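Local atomic coordinates of aminotransferase, class III (Deinococcus radiodurans, PDB entry 3I4J), a protein that probably acts as a pyridoxal-phosphate-dependent transaminase of class III, moving amino groups between substrates. Residues Ala206-Pro211 with Ser247-Val252. The protein carries 1 engineered substitution. Residues are numbered along the deposited sequence; the frame is centred on the assembly and turned at random.
Sequences ALAPAP and SRWSGV
W249 reaches across to the 206-211 loop with the long edge of its indole and makes every touch from its own segment. W249 NE1 donates to the carbonyl oxygen of A210, 3.1 Å from NE1 to O and nearly straight at 163°. The oxygen lies in the indole plane, while the N-H comes in from 55° above the A210 carbonyl plane. Further along the same edge, W249 CZ2 comes within 3.3 Å of P209 O, and P209 CD packs 3.9 Å from W249 CZ2, the two side chains crossing at about a right angle. CG beside the backbone N (chi1 -82°) brings the NE1 edge to the A210 carbonyl. P209 and that carbonyl make the tight part; contact is looser at A208, its CB 4.4 Å from W249 CH2, and at exposed P211, whose CA lies obliquely to the ring. A phenylalanine in place of W249 would probably leave A210 O without its indole donor and open a gap beside P209. Y214, from helix 213-224, meets the indole edge-to-face. The type I' turn W249-V252 carries the indole. The contact joins two connecting loops of the mixed sheet in the class III aminotransferase fold, those following strands 191-196 and 227-231.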
# COMPACT_ATOMS: atom_id res chain seq x y z
N ALA C 206 12.89 20.40 5.87
CA ALA C 206 12.05 21.47 6.39
C ALA C 206 12.13 22.83 5.71
O ALA C 206 11.82 23.85 6.33
CB ALA C 206 12.30 21.64 7.89
N LEU C 207 12.53 22.86 4.45
CA LEU C 207 12.59 24.13 3.72
C LEU C 207 11.16 24.66 3.59
O LEU C 207 10.27 23.95 3.14
CB LEU C 207 13.19 23.93 2.33
CG LEU C 207 13.22 25.21 1.48
CD1 LEU C 207 14.15 26.22 2.15
CD2 LEU C 207 13.70 24.89 0.07
N ALA C 208 10.96 25.91 3.99
CA ALA C 208 9.64 26.52 3.92
C ALA C 208 9.72 27.89 3.26
O ALA C 208 10.62 28.68 3.56
CB ALA C 208 9.04 26.65 5.31
N PRO C 209 8.78 28.19 2.35
CA PRO C 209 8.74 29.47 1.65
C PRO C 209 8.41 30.59 2.64
O PRO C 209 7.95 30.33 3.76
CB PRO C 209 7.62 29.27 0.63
CG PRO C 209 7.66 27.78 0.37
CD PRO C 209 7.81 27.25 1.77
N ALA C 210 8.65 31.83 2.23
CA ALA C 210 8.38 32.98 3.08
C ALA C 210 6.89 33.30 3.08
O ALA C 210 6.14 32.82 2.23
CB ALA C 210 9.17 34.18 2.58
N PRO C 211 6.44 34.11 4.05
CA PRO C 211 5.03 34.47 4.10
C PRO C 211 4.63 35.07 2.75
O PRO C 211 5.46 35.69 2.08
CB PRO C 211 4.97 35.48 5.24
CG PRO C 211 6.03 34.98 6.17
CD PRO C 211 7.17 34.66 5.22
N SER C 247 -2.32 25.78 5.33
CA SER C 247 -3.17 26.76 6.01
C SER C 247 -2.41 27.82 6.80
O SER C 247 -2.97 28.87 7.13
CB SER C 247 -4.15 26.05 6.96
OG SER C 247 -5.00 25.19 6.23
N ARG C 248 -1.15 27.55 7.11
CA ARG C 248 -0.35 28.52 7.86
C ARG C 248 -0.20 29.79 7.03
O ARG C 248 0.08 30.87 7.57
CB ARG C 248 1.02 27.95 8.21
CG ARG C 248 0.96 26.81 9.22
CD ARG C 248 2.36 26.29 9.54
NE ARG C 248 3.18 27.32 10.18
CZ ARG C 248 3.29 27.49 11.50
NH1 ARG C 248 2.65 26.69 12.34
NH2 ARG C 248 4.06 28.47 11.97
N TRP C 249 -0.39 29.66 5.72
CA TRP C 249 -0.29 30.80 4.82
C TRP C 249 -1.68 31.39 4.59
O TRP C 249 -2.34 31.10 3.59
CB TRP C 249 0.32 30.35 3.49
CG TRP C 249 1.84 30.27 3.49
CD1 TRP C 249 2.71 31.22 3.04
CD2 TRP C 249 2.65 29.18 3.96
NE1 TRP C 249 4.01 30.79 3.19
CE2 TRP C 249 4.00 29.54 3.75
CE3 TRP C 249 2.36 27.93 4.53
CZ2 TRP C 249 5.06 28.69 4.09
CZ3 TRP C 249 3.42 27.09 4.87
CH2 TRP C 249 4.76 27.47 4.65
N SER C 250 -2.13 32.22 5.53
CA SER C 250 -3.43 32.89 5.43
C SER C 250 -4.62 31.96 5.18
O SER C 250 -5.59 32.36 4.53
CB SER C 250 -3.38 33.95 4.33
OG SER C 250 -2.34 34.88 4.56
N GLY C 251 -4.55 30.74 5.69
CA GLY C 251 -5.64 29.80 5.51
C GLY C 251 -5.88 29.32 4.09
O GLY C 251 -6.95 28.82 3.77
N VAL C 252 -4.87 29.45 3.23
CA VAL C 252 -5.00 29.01 1.84
C VAL C 252 -5.37 27.53 1.78
O VAL C 252 -4.91 26.73 2.59
CB VAL C 252 -3.67 29.23 1.06
CG1 VAL C 252 -3.71 28.47 -0.27
CG2 VAL C 252 -3.48 30.72 0.78